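Local atomic coordinates of gamma-hexachlorocyclohexane dehydrochlorinase (Novosphingobium barchaimii LL02, PDB entry 5KVB), a protein that probably catalyses two successive dehydrochlorinations that convert the pollutant gamma-hexachlorocyclohexane (lindane) to 1,3,4,6-tetrachloro-1,4-cyclohexadiene. Residues D22-Q27 against S122-R127; G55-K58 against L64-V67; P73-F78 against Q112-A117. One frame throughout, in Å; residues are numbered along the deposited sequence. Where two conformers were deposited one is given.

Contact 1. Residues D22-Q27 against S122-R127; sequences DLYSDQ and SEYERR
The Tyr124 hydroxyl, lying against the ring of Tyr24, is hydrogen-bonded within its own strand: Tyr124 OH lies 2.8 Å from Ser122 OG, and either hydroxyl could be the donor. The bond joins residues two apart on the strand whose side chains both face helix 10-33, and it helps fix the phenol end between strand and helix. Across the contact Tyr124 OH approaches Tyr24 CD1 to 3.3 Å and Tyr24 CB to 3.7 Å, coming at the ring obliquely. Tyr24 meets it because its CG stands anti to the backbone N (chi1 -175°), which carries the ring off the helix toward the strand. Nearer the start of the segment, Leu23 slides past Tyr124 in the opposite direction, its CD1 branch touching Tyr124 CD2 at 3.9 Å. No hydrogen bond crosses from helix to strand; apolar contact and the oblique approach of one hydroxyl oxygen to the Tyr24 ring carry the contact. Farther along the strand Arg127 grips Glu125 side-on, NH2 and NE reaching Glu125 OE1 at 2.8 Å and 3.1 Å. The axes of segments 22-27 and 122-127 come within 10.9 Å, their N-to-C directions 129° apart, the long N-terminal helix lying across the sheet as in other NTF2-like proteins. Strands 94-107 and 130-145 flank strand 113-127, the first placing Val95 against Tyr124 and Val101 against Tyr24, the second bringing the Phe133 ring to Tyr124.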
ATOM      1  N   ASP A  22     -10.192   4.339  -7.116  1.00  4.75           N
ATOM      2  CA  ASP A  22     -10.974   5.097  -6.136  1.00  4.71           C
ATOM      3  C   ASP A  22     -12.153   4.281  -5.560  1.00  5.38           C
ATOM      4  O   ASP A  22     -12.406   4.336  -4.351  1.00  5.82           O
ATOM      5  CB  ASP A  22     -11.506   6.413  -6.745  1.00  4.96           C
ATOM      6  CG  ASP A  22     -10.420   7.469  -6.968  1.00  7.19           C
ATOM      7  OD1 ASP A  22      -9.300   7.333  -6.453  1.00  7.53           O
ATOM      8  OD2 ASP A  22     -10.734   8.457  -7.670  1.00 10.01           O
ATOM      9  N   LEU A  23     -12.868   3.524  -6.394  1.00  6.00           N
ATOM     10  CA  LEU A  23     -13.955   2.663  -5.888  1.00  5.52           C
ATOM     11  C   LEU A  23     -13.435   1.709  -4.827  1.00  6.03           C
ATOM     12  O   LEU A  23     -14.050   1.528  -3.759  1.00  6.63           O
ATOM     13  CB  LEU A  23     -14.600   1.853  -7.027  1.00  6.60           C
ATOM     14  CG  LEU A  23     -15.412   2.650  -8.051  1.00  5.33           C
ATOM     15  CD1 LEU A  23     -15.712   1.762  -9.255  1.00  7.89           C
ATOM     16  CD2 LEU A  23     -16.725   3.158  -7.440  1.00  7.52           C
ATOM     17  N   TYR A  24     -12.301   1.083  -5.134  1.00  4.31           N
ATOM     18  CA  TYR A  24     -11.742   0.066  -4.264  1.00  4.82           C
ATOM     19  C   TYR A  24     -11.257   0.662  -2.939  1.00  6.27           C
ATOM     20  O   TYR A  24     -11.557   0.129  -1.866  1.00  6.27           O
ATOM     21  CB  TYR A  24     -10.623  -0.662  -4.990  1.00  7.68           C
ATOM     22  CG  TYR A  24     -10.033  -1.828  -4.237  1.00  8.08           C
ATOM     23  CD1 TYR A  24     -10.623  -3.089  -4.268  1.00  6.47           C
ATOM     24  CD2 TYR A  24      -8.884  -1.662  -3.498  1.00  6.90           C
ATOM     25  CE1 TYR A  24     -10.053  -4.161  -3.583  1.00  6.78           C
ATOM     26  CE2 TYR A  24      -8.321  -2.718  -2.810  1.00  8.33           C
ATOM     27  CZ  TYR A  24      -8.895  -3.949  -2.862  1.00  8.82           C
ATOM     28  OH  TYR A  24      -8.309  -4.982  -2.171  1.00  8.92           O
ATOM     29  N   SER A  25     -10.527   1.769  -2.986  1.00  5.77           N
ATOM     30  CA  SER A  25     -10.148   2.418  -1.739  1.00  5.32           C
ATOM     31  C   SER A  25     -11.376   2.890  -0.953  1.00  5.16           C
ATOM     32  O   SER A  25     -11.372   2.810   0.284  1.00  5.00           O
ATOM     33  CB  SER A  25      -9.194   3.578  -2.011  1.00  4.87           C
ATOM     34  OG  SER A  25      -7.915   3.060  -2.370  1.00  7.11           O
ATOM     35  N   ASP A  26     -12.420   3.339  -1.649  1.00  5.67           N
ATOM     36  CA  ASP A  26     -13.657   3.785  -0.989  1.00  5.89           C
ATOM     37  C   ASP A  26     -14.333   2.632  -0.228  1.00  8.88           C
ATOM     38  O   ASP A  26     -14.924   2.860   0.826  1.00  7.06           O
ATOM     39  CB  ASP A  26     -14.645   4.398  -2.002  1.00  4.61           C
ATOM     40  CG  ASP A  26     -14.309   5.839  -2.373  1.00  7.02           C
ATOM     41  OD1 ASP A  26     -13.436   6.450  -1.708  1.00  8.12           O
ATOM     42  OD2 ASP A  26     -14.927   6.368  -3.327  1.00  8.52           O
ATOM     43  N   GLN A  27     -14.218   1.403  -0.735  1.00  4.40           N
ATOM     44  CA  GLN A  27     -14.739   0.250  -0.008  1.00  5.15           C
ATOM     45  C   GLN A  27     -14.020   0.105   1.331  1.00  6.16           C
ATOM     46  O   GLN A  27     -14.654  -0.032   2.380  1.00  6.96           O
ATOM     47  CB  GLN A  27     -14.595  -1.036  -0.839  1.00  5.30           C
ATOM     48  CG  GLN A  27     -15.427  -2.243  -0.323  1.00  6.34           C
ATOM     49  CD  GLN A  27     -14.801  -2.995   0.845  1.00  8.32           C
ATOM     50  OE1 GLN A  27     -13.612  -2.874   1.112  1.00 12.40           O
ATOM     51  NE2 GLN A  27     -15.612  -3.799   1.534  1.00 12.19           N
ATOM     52  N   SER A 122     -12.300  -8.777  -7.153  1.00  5.98           N
ATOM     53  CA  SER A 122     -13.369  -7.822  -7.458  1.00  4.66           C
ATOM     54  C   SER A 122     -13.710  -7.786  -8.950  1.00  4.49           C
ATOM     55  O   SER A 122     -12.909  -8.190  -9.781  1.00  6.28           O
ATOM     56  CB  SER A 122     -12.968  -6.426  -6.961  1.00  4.56           C
ATOM     57  OG  SER A 122     -11.709  -6.033  -7.486  1.00  5.55           O
ATOM     58  N   GLU A 123     -14.914  -7.302  -9.271  1.00  5.62           N
ATOM     59  CA  GLU A 123     -15.324  -7.049 -10.642  1.00  5.77           C
ATOM     60  C   GLU A 123     -16.020  -5.694 -10.670  1.00  4.98           C
ATOM     61  O   GLU A 123     -16.747  -5.333  -9.734  1.00  5.41           O
ATOM     62  CB  GLU A 123     -16.271  -8.139 -11.177  1.00  7.63           C
ATOM     63  CG  GLU A 123     -16.612  -7.997 -12.665  1.00  9.51           C
ATOM     64  CD  GLU A 123     -17.791  -8.873 -13.095  1.00 17.80           C
ATOM     65  OE1 GLU A 123     -17.557 -10.033 -13.508  1.00 11.87           O
ATOM     66  OE2 GLU A 123     -18.951  -8.397 -13.030  1.00 19.47           O
ATOM     67  N   TYR A 124     -15.794  -4.969 -11.761  1.00  4.51           N
ATOM     68  CA  TYR A 124     -16.382  -3.644 -11.981  1.00  4.23           C
ATOM     69  C   TYR A 124     -17.022  -3.618 -13.356  1.00  5.78           C
ATOM     70  O   TYR A 124     -16.486  -4.192 -14.303  1.00  7.20           O
ATOM     71  CB  TYR A 124     -15.315  -2.546 -11.869  1.00  5.01           C
ATOM     72  CG  TYR A 124     -14.455  -2.706 -10.635  1.00  4.31           C
ATOM     73  CD1 TYR A 124     -13.339  -3.534 -10.652  1.00  3.54           C
ATOM     74  CD2 TYR A 124     -14.786  -2.057  -9.445  1.00  5.13           C
ATOM     75  CE1 TYR A 124     -12.569  -3.712  -9.507  1.00  3.85           C
ATOM     76  CE2 TYR A 124     -14.017  -2.229  -8.293  1.00  5.19           C
ATOM     77  CZ  TYR A 124     -12.912  -3.049  -8.347  1.00  3.59           C
ATOM     78  OH  TYR A 124     -12.148  -3.250  -7.224  1.00  5.51           O
ATOM     79  N   GLU A 125     -18.183  -2.978 -13.450  0.50  5.84           N
ATOM     80  CA  GLU A 125     -18.869  -2.819 -14.728  0.50  7.06           C
ATOM     81  C   GLU A 125     -19.095  -1.347 -15.033  0.50  6.61           C
ATOM     82  O   GLU A 125     -19.363  -0.550 -14.130  0.50  5.65           O
ATOM     83  CB  GLU A 125     -20.212  -3.563 -14.735  0.50  7.53           C
ATOM     84  CG  GLU A 125     -20.074  -5.076 -14.739  0.50 10.53           C
ATOM     85  CD  GLU A 125     -21.396  -5.794 -14.960  0.50 13.92           C
ATOM     86  OE1 GLU A 125     -22.438  -5.114 -15.098  0.50 14.55           O
ATOM     87  OE2 GLU A 125     -21.387  -7.043 -15.005  0.50 16.85           O
ATOM     88  N   ARG A 126     -18.890  -0.915 -16.320  0.59  6.58           N
ATOM     89  CA  ARG A 126     -19.245   0.423 -16.770  0.59  8.23           C
ATOM     90  C   ARG A 126     -20.631   0.394 -17.413  0.59  7.22           C
ATOM     91  O   ARG A 126     -20.878  -0.370 -18.346  0.59 10.01           O
ATOM     92  CB  ARG A 126     -18.201   0.965 -17.752  0.59  9.23           C
ATOM     93  CG  ARG A 126     -18.581   2.302 -18.365  0.59  9.32           C
ATOM     94  CD  ARG A 126     -17.352   3.084 -18.803  0.59  8.89           C
ATOM     95  NE  ARG A 126     -16.526   2.345 -19.750  0.59  7.16           N
ATOM     96  CZ  ARG A 126     -15.423   2.840 -20.308  0.59  7.45           C
ATOM     97  NH1 ARG A 126     -15.025   4.072 -20.009  0.59  6.56           N
ATOM     98  NH2 ARG A 126     -14.718   2.109 -21.158  0.59  9.20           N
ATOM     99  N   ARG A 127     -21.527   1.225 -16.888  1.00  9.00           N
ATOM    100  CA  ARG A 127     -22.902   1.318 -17.381  1.00  9.54           C
ATOM    101  C   ARG A 127     -23.234   2.776 -17.620  1.00 10.93           C
ATOM    102  O   ARG A 127     -23.068   3.604 -16.725  1.00 11.07           O
ATOM    103  CB  ARG A 127     -23.881   0.707 -16.381  1.00  8.77           C
ATOM    104  CG  ARG A 127     -23.620  -0.752 -16.093  1.00 11.02           C
ATOM    105  CD  ARG A 127     -24.635  -1.300 -15.100  1.00 10.64           C
ATOM    106  NE  ARG A 127     -24.295  -2.652 -14.658  1.00 11.81           N
ATOM    107  CZ  ARG A 127     -24.909  -3.298 -13.668  1.00 10.56           C
ATOM    108  NH1 ARG A 127     -25.907  -2.726 -13.008  1.00 11.12           N
ATOM    109  NH2 ARG A 127     -24.517  -4.524 -13.343  1.00 16.96           N
TER

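Contact 2. Residues G55-K58 against L64-V67; sequences GTYK and LDLV
Tyr57 and Leu66 form the closest backbone approach, their CA atoms 6.8 Å apart, where the chain leaves strand 55-58, enters helix 59-71 directly and folds back beside the strand it has just left. The contact is built round the ring of Tyr57, whose side chain leaves the strand toward the helix. Over one face sits Leu66: its CB makes a CH-pi contact 4.0 Å from the Tyr57 ring centroid, only 12° off the ring normal. The CD1 branch of Leu66 extends the cover toward the rim, 3.8 Å from Tyr57 CE1. With CG anti to the backbone N (chi1 173°), Leu66 sends its branches across the ring at about a right angle to the tyrosine side chain. Asp65 works at the ring edge instead. Its OD2 lies near the ring plane, 3.2 Å from Tyr57 CE2, with the carboxylate turned 53° from the ring; a negative oxygen there would probably be drawn weakly to the slightly positive C-H rim. No hydrogen bond joins the two segments; the neighbouring helix residues Asp65 and Leu66 hold the ring at its edge and over one face. Strand 55-58 is an outermost strand of the sheet within this chain, and Tyr57 is backbone-bonded to Trp49 of strand 47-51. Leu66 reaches beyond the tyrosine to Trp49 and Val51 of that strand, while Leu64 and Val67 turn to Leu39 of helix 36-40.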
ATOM      1  N   GLY A  55     -21.990 -15.404   3.601  1.00 28.37           N
ATOM      2  CA  GLY A  55     -23.003 -15.439   2.561  1.00 17.97           C
ATOM      3  C   GLY A  55     -22.834 -14.341   1.524  1.00 16.51           C
ATOM      4  O   GLY A  55     -21.784 -13.696   1.449  1.00 20.54           O
ATOM      5  N   THR A  56     -23.881 -14.139   0.728  1.00 16.03           N
ATOM      6  CA  THR A  56     -23.896 -13.115  -0.318  1.00 14.82           C
ATOM      7  C   THR A  56     -24.885 -11.981  -0.023  1.00 14.75           C
ATOM      8  O   THR A  56     -26.061 -12.225   0.272  1.00 15.27           O
ATOM      9  CB  THR A  56     -24.245 -13.736  -1.676  1.00 16.39           C
ATOM     10  OG1 THR A  56     -23.321 -14.793  -1.969  1.00 23.09           O
ATOM     11  CG2 THR A  56     -24.191 -12.687  -2.782  1.00 14.55           C
ATOM     12  N   TYR A  57     -24.408 -10.740  -0.122  1.00 11.37           N
ATOM     13  CA  TYR A  57     -25.234  -9.558   0.103  1.00  9.92           C
ATOM     14  C   TYR A  57     -25.271  -8.706  -1.166  1.00 12.11           C
ATOM     15  O   TYR A  57     -24.278  -8.653  -1.893  1.00 11.55           O
ATOM     16  CB  TYR A  57     -24.704  -8.758   1.294  1.00 11.94           C
ATOM     17  CG  TYR A  57     -24.982  -9.438   2.621  1.00 15.33           C
ATOM     18  CD1 TYR A  57     -24.247 -10.542   3.027  1.00 15.58           C
ATOM     19  CD2 TYR A  57     -25.995  -8.980   3.453  1.00 20.37           C
ATOM     20  CE1 TYR A  57     -24.505 -11.172   4.241  1.00 15.58           C
ATOM     21  CE2 TYR A  57     -26.261  -9.600   4.665  1.00 16.84           C
ATOM     22  CZ  TYR A  57     -25.514 -10.691   5.047  1.00 21.12           C
ATOM     23  OH  TYR A  57     -25.779 -11.305   6.253  1.00 33.96           O
ATOM     24  N   LYS A  58     -26.403  -8.057  -1.443  1.00  9.55           N
ATOM     25  CA  LYS A  58     -26.620  -7.434  -2.755  1.00 10.42           C
ATOM     26  C   LYS A  58     -26.805  -5.923  -2.696  1.00  7.95           C
ATOM     27  O   LYS A  58     -27.628  -5.408  -1.924  1.00  9.60           O
ATOM     28  CB  LYS A  58     -27.849  -8.053  -3.447  1.00 10.86           C
ATOM     29  CG  LYS A  58     -28.069  -7.541  -4.878  1.00  8.76           C
ATOM     30  CD  LYS A  58     -29.495  -7.793  -5.404  1.00 11.00           C
ATOM     31  CE  LYS A  58     -29.808  -9.256  -5.471  1.00 11.54           C
ATOM     32  NZ  LYS A  58     -31.149  -9.436  -6.102  1.00 10.56           N
ATOM     33  N   LEU A  64     -24.533  -2.403   3.385  1.00  9.58           N
ATOM     34  CA  LEU A  64     -24.760  -1.795   4.698  1.00 12.38           C
ATOM     35  C   LEU A  64     -25.356  -2.790   5.697  1.00 14.84           C
ATOM     36  O   LEU A  64     -25.054  -2.735   6.895  1.00 13.63           O
ATOM     37  CB  LEU A  64     -25.654  -0.562   4.559  1.00 11.07           C
ATOM     38  CG  LEU A  64     -24.990   0.605   3.820  1.00 13.33           C
ATOM     39  CD1 LEU A  64     -25.903   1.826   3.801  1.00 19.13           C
ATOM     40  CD2 LEU A  64     -23.646   0.952   4.445  1.00 19.79           C
ATOM     41  N   ASP A  65     -26.185  -3.711   5.218  1.00 13.36           N
ATOM     42  CA  ASP A  65     -26.721  -4.765   6.078  1.00 15.45           C
ATOM     43  C   ASP A  65     -25.600  -5.650   6.630  1.00 15.19           C
ATOM     44  O   ASP A  65     -25.558  -5.962   7.822  1.00 14.74           O
ATOM     45  CB  ASP A  65     -27.727  -5.613   5.302  1.00 14.50           C
ATOM     46  CG  ASP A  65     -28.489  -6.573   6.192  1.00 30.67           C
ATOM     47  OD1 ASP A  65     -28.925  -6.150   7.287  1.00 26.77           O
ATOM     48  OD2 ASP A  65     -28.651  -7.744   5.796  1.00 35.22           O
ATOM     49  N   LEU A  66     -24.686  -6.048   5.756  1.00 12.95           N
ATOM     50  CA  LEU A  66     -23.557  -6.879   6.150  1.00 12.60           C
ATOM     51  C   LEU A  66     -22.693  -6.208   7.210  1.00 14.67           C
ATOM     52  O   LEU A  66     -22.341  -6.834   8.210  1.00 14.44           O
ATOM     53  CB  LEU A  66     -22.697  -7.225   4.925  1.00 11.55           C
ATOM     54  CG  LEU A  66     -21.372  -7.949   5.209  1.00 13.22           C
ATOM     55  CD1 LEU A  66     -21.628  -9.304   5.880  1.00 14.32           C
ATOM     56  CD2 LEU A  66     -20.561  -8.109   3.927  1.00 15.49           C
ATOM     57  N   VAL A  67     -22.330  -4.946   7.005  1.00 11.31           N
ATOM     58  CA  VAL A  67     -21.429  -4.326   7.969  1.00 12.48           C
ATOM     59  C   VAL A  67     -22.166  -3.946   9.265  1.00 15.93           C
ATOM     60  O   VAL A  67     -21.637  -4.168  10.352  1.00 14.94           O
ATOM     61  CB  VAL A  67     -20.691  -3.104   7.374  1.00 14.08           C
ATOM     62  CG1 VAL A  67     -19.724  -3.565   6.294  1.00 15.30           C
ATOM     63  CG2 VAL A  67     -21.657  -2.081   6.811  1.00 14.16           C
TER

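Contact 3. Residues P73-F78 against Q112-A117; sequences PRWHDF and QSILIA
Trp75 meets Ile114 and Ile116 with the far end of its six-membered ring. CH2 is the shared point, 3.9 Å from Ile114 CB and 3.9 Å from Ile116 CD1. Ile114 stands at the indole edge, near its plane, and its CB also lies 4.0 Å from Trp75 CZ3, the isoleucine crossing the indole at about a right angle. Ile116 arrives from the opposite direction and brings its CD1 obliquely to the ring, 4.0 Å from Trp75 CZ2. The two isoleucines, neighbours on one side of strand 113-127, together meet the outer end of the benzo ring. Trp75 reaches so far because CG is anti to its carbonyl carbon (chi1 -58°), which swings the indole across the gap although the nearest CA pair, Trp75 and Gln112, is 9.6 Å apart.

In the next shell, strand 94-107 lies between the two strands in the sheet, and its Leu107 touches Trp75, whose carbonyl O is tied to Arg34 NH2. Phe143 of strand 130-145 backs both isoleucines.

Only apolar atoms meet here, so the contact is dispersive and has no directional bond. The side chain of Ile116 is about 6 Å from that of His80, and that of Trp75 about 9 Å from that of Asp32, nearest atoms in each case; His80 and Asp32 are probably active-site residues, and these surroundings are consistent with a hydrophobic site for a chlorinated hydrocarbon.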
ATOM      1  N   PRO A  73     -20.647  -5.143  14.578  1.00 14.49           N
ATOM      2  CA  PRO A  73     -20.856  -5.532  15.988  1.00 14.34           C
ATOM      3  C   PRO A  73     -19.787  -6.475  16.544  1.00 15.16           C
ATOM      4  O   PRO A  73     -19.644  -6.561  17.774  1.00 18.00           O
ATOM      5  CB  PRO A  73     -22.217  -6.236  15.964  1.00 14.99           C
ATOM      6  CG  PRO A  73     -22.904  -5.722  14.760  1.00 16.76           C
ATOM      7  CD  PRO A  73     -21.817  -5.471  13.744  1.00 16.54           C
ATOM      8  N   ARG A  74     -19.055  -7.172  15.680  1.00 13.84           N
ATOM      9  CA  ARG A  74     -18.027  -8.102  16.140  1.00 16.06           C
ATOM     10  C   ARG A  74     -16.727  -7.411  16.536  1.00 12.33           C
ATOM     11  O   ARG A  74     -15.883  -8.030  17.168  1.00 12.38           O
ATOM     12  CB  ARG A  74     -17.706  -9.143  15.068  1.00 20.05           C
ATOM     13  CG  ARG A  74     -18.800 -10.143  14.752  1.00 28.26           C
ATOM     14  CD  ARG A  74     -18.384 -10.947  13.527  1.00 32.22           C
ATOM     15  NE  ARG A  74     -19.301 -12.039  13.216  1.00 48.09           N
ATOM     16  CZ  ARG A  74     -19.197 -12.806  12.135  1.00 43.04           C
ATOM     17  NH1 ARG A  74     -18.220 -12.593  11.262  1.00 46.78           N
ATOM     18  NH2 ARG A  74     -20.070 -13.781  11.925  1.00 42.22           N
ATOM     19  N   TRP A  75     -16.556  -6.148  16.140  1.00 11.33           N
ATOM     20  CA  TRP A  75     -15.287  -5.442  16.332  1.00 11.77           C
ATOM     21  C   TRP A  75     -15.445  -4.094  17.047  1.00 13.76           C
ATOM     22  O   TRP A  75     -16.370  -3.319  16.759  1.00 13.90           O
ATOM     23  CB  TRP A  75     -14.597  -5.200  14.971  1.00 10.36           C
ATOM     24  CG  TRP A  75     -14.294  -6.428  14.155  1.00 11.25           C
ATOM     25  CD1 TRP A  75     -15.140  -7.071  13.297  1.00 13.07           C
ATOM     26  CD2 TRP A  75     -13.048  -7.141  14.095  1.00 10.54           C
ATOM     27  NE1 TRP A  75     -14.502  -8.137  12.713  1.00 13.18           N
ATOM     28  CE2 TRP A  75     -13.219  -8.206  13.189  1.00 11.52           C
ATOM     29  CE3 TRP A  75     -11.806  -6.980  14.723  1.00 10.52           C
ATOM     30  CZ2 TRP A  75     -12.197  -9.111  12.894  1.00 13.66           C
ATOM     31  CZ3 TRP A  75     -10.789  -7.881  14.429  1.00 11.64           C
ATOM     32  CH2 TRP A  75     -10.994  -8.935  13.523  1.00 13.84           C
ATOM     33  N   HIS A  76     -14.539  -3.806  17.978  1.00 10.22           N
ATOM     34  CA  HIS A  76     -14.451  -2.464  18.544  1.00 12.09           C
ATOM     35  C   HIS A  76     -14.007  -1.486  17.460  1.00 12.17           C
ATOM     36  O   HIS A  76     -14.543  -0.380  17.347  1.00 13.95           O
ATOM     37  CB  HIS A  76     -13.470  -2.410  19.726  1.00 16.14           C
ATOM     38  CG  HIS A  76     -13.926  -3.165  20.938  1.00 16.31           C
ATOM     39  ND1 HIS A  76     -15.082  -2.855  21.622  1.00 20.51           N
ATOM     40  CD2 HIS A  76     -13.360  -4.198  21.606  1.00 17.78           C
ATOM     41  CE1 HIS A  76     -15.218  -3.677  22.649  1.00 16.45           C
ATOM     42  NE2 HIS A  76     -14.187  -4.501  22.662  1.00 17.41           N
ATOM     43  N   ASP A  77     -13.021  -1.911  16.673  1.00 10.03           N
ATOM     44  CA  ASP A  77     -12.506  -1.114  15.568  1.00 11.55           C
ATOM     45  C   ASP A  77     -11.512  -1.959  14.784  1.00  8.98           C
ATOM     46  O   ASP A  77     -11.028  -2.971  15.286  1.00  9.85           O
ATOM     47  CB  ASP A  77     -11.826   0.156  16.077  1.00 14.54           C
ATOM     48  CG  ASP A  77     -10.516  -0.136  16.761  1.00 19.24           C
ATOM     49  OD1 ASP A  77     -10.527  -0.469  17.964  1.00 23.87           O
ATOM     50  OD2 ASP A  77      -9.469  -0.061  16.082  1.00 25.66           O
ATOM     51  N   PHE A  78     -11.230  -1.546  13.548  1.00  8.78           N
ATOM     52  CA  PHE A  78     -10.192  -2.174  12.740  0.50  8.11           C
ATOM     53  C   PHE A  78      -9.711  -1.231  11.648  1.00  8.99           C
ATOM     54  O   PHE A  78     -10.310  -0.181  11.419  1.00  9.10           O
ATOM     55  CB  PHE A  78     -10.687  -3.491  12.128  0.50  9.19           C
ATOM     56  CG  PHE A  78     -12.051  -3.410  11.483  0.50  9.45           C
ATOM     57  CD1 PHE A  78     -12.272  -2.630  10.359  0.50 10.37           C
ATOM     58  CD2 PHE A  78     -13.110  -4.137  11.996  0.50 16.03           C
ATOM     59  CE1 PHE A  78     -13.522  -2.574   9.768  0.50 11.85           C
ATOM     60  CE2 PHE A  78     -14.359  -4.084  11.412  0.50 13.97           C
ATOM     61  CZ  PHE A  78     -14.567  -3.299  10.299  0.50 15.64           C
ATOM     62  N   GLN A 112      -9.690  -9.777  21.974  1.00 11.92           N
ATOM     63  CA  GLN A 112      -8.479 -10.170  21.269  1.00 11.84           C
ATOM     64  C   GLN A 112      -8.101  -9.196  20.162  1.00 12.82           C
ATOM     65  O   GLN A 112      -8.968  -8.720  19.432  1.00 13.37           O
ATOM     66  CB  GLN A 112      -8.654 -11.554  20.645  1.00 13.42           C
ATOM     67  CG  GLN A 112      -9.065 -12.634  21.620  1.00 15.61           C
ATOM     68  CD  GLN A 112      -9.411 -13.930  20.919  1.00 20.83           C
ATOM     69  OE1 GLN A 112     -10.584 -14.229  20.683  1.00 31.41           O
ATOM     70  NE2 GLN A 112      -8.398 -14.700  20.577  1.00 15.83           N
ATOM     71  N   SER A 113      -6.811  -8.921  20.023  1.00 10.03           N
ATOM     72  CA  SER A 113      -6.348  -8.244  18.814  1.00 10.11           C
ATOM     73  C   SER A 113      -6.009  -9.302  17.769  1.00 12.55           C
ATOM     74  O   SER A 113      -5.487 -10.368  18.093  1.00 11.65           O
ATOM     75  CB  SER A 113      -5.144  -7.344  19.092  1.00 11.97           C
ATOM     76  OG  SER A 113      -5.533  -6.147  19.749  1.00 12.15           O
ATOM     77  N   ILE A 114      -6.317  -8.992  16.512  1.00  8.29           N
ATOM     78  CA  ILE A 114      -6.236  -9.950  15.408  1.00  9.57           C
ATOM     79  C   ILE A 114      -5.481  -9.348  14.224  1.00  7.09           C
ATOM     80  O   ILE A 114      -5.654  -8.164  13.917  1.00  8.87           O
ATOM     81  CB  ILE A 114      -7.645 -10.362  14.907  1.00  9.41           C
ATOM     82  CG1 ILE A 114      -8.535 -10.843  16.061  1.00 13.92           C
ATOM     83  CG2 ILE A 114      -7.553 -11.419  13.793  1.00 12.43           C
ATOM     84  CD1 ILE A 114      -8.117 -12.163  16.649  1.00 16.97           C
ATOM     85  N   LEU A 115      -4.643 -10.153  13.578  1.00  8.81           N
ATOM     86  CA  LEU A 115      -4.074  -9.795  12.278  1.00  7.40           C
ATOM     87  C   LEU A 115      -4.687 -10.687  11.215  1.00 10.34           C
ATOM     88  O   LEU A 115      -4.665 -11.921  11.331  1.00 10.23           O
ATOM     89  CB  LEU A 115      -2.547  -9.946  12.285  1.00  8.50           C
ATOM     90  CG  LEU A 115      -1.767  -9.532  11.028  1.00  8.63           C
ATOM     91  CD1 LEU A 115      -0.376  -9.030  11.396  1.00  8.95           C
ATOM     92  CD2 LEU A 115      -1.654 -10.667  10.019  1.00 10.03           C
ATOM     93  N   ILE A 116      -5.220 -10.061  10.169  1.00  7.94           N
ATOM     94  CA  ILE A 116      -5.828 -10.775   9.053  1.00  8.39           C
ATOM     95  C   ILE A 116      -5.070 -10.448   7.764  1.00  8.31           C
ATOM     96  O   ILE A 116      -4.782  -9.272   7.482  1.00 10.30           O
ATOM     97  CB  ILE A 116      -7.320 -10.402   8.888  1.00 10.21           C
ATOM     98  CG1 ILE A 116      -8.139 -10.855  10.101  1.00 13.42           C
ATOM     99  CG2 ILE A 116      -7.910 -11.019   7.624  1.00 12.54           C
ATOM    100  CD1 ILE A 116      -9.548 -10.271  10.143  1.00 13.98           C
ATOM    101  N   ALA A 117      -4.702 -11.482   7.017  1.00  6.89           N
ATOM    102  CA  ALA A 117      -4.208 -11.305   5.658  1.00  6.24           C
ATOM    103  C   ALA A 117      -5.265 -11.833   4.708  1.00  7.28           C
ATOM    104  O   ALA A 117      -5.608 -13.018   4.756  1.00  8.79           O
ATOM    105  CB  ALA A 117      -2.876 -12.040   5.460  1.00  7.68           C
TER

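From the N terminus, helix 10-33 opens the loop of contact 1, which closes on strand 113-127 after 94 intervening residues. Contacts 2 and 3 both nest inside it and follow one another in series without crossing. Contact 2 closes the short passage from strand 55-58 into the first turns of helix 59-71; the chain then leaves that helix for strand 75-89, where contact 3 opens, to close on the beginning of strand 113-127. That strand therefore serves contacts 1 and 3, on opposite sides of the chain's centre, their own centres 24 Å apart. Contacts 2 and 3 touch, Val67 O packing on Pro73 CD at 3.6 Å. The three contacts together tie helices 10-33 and 59-71, and the start of strand 75-89, to one sheet.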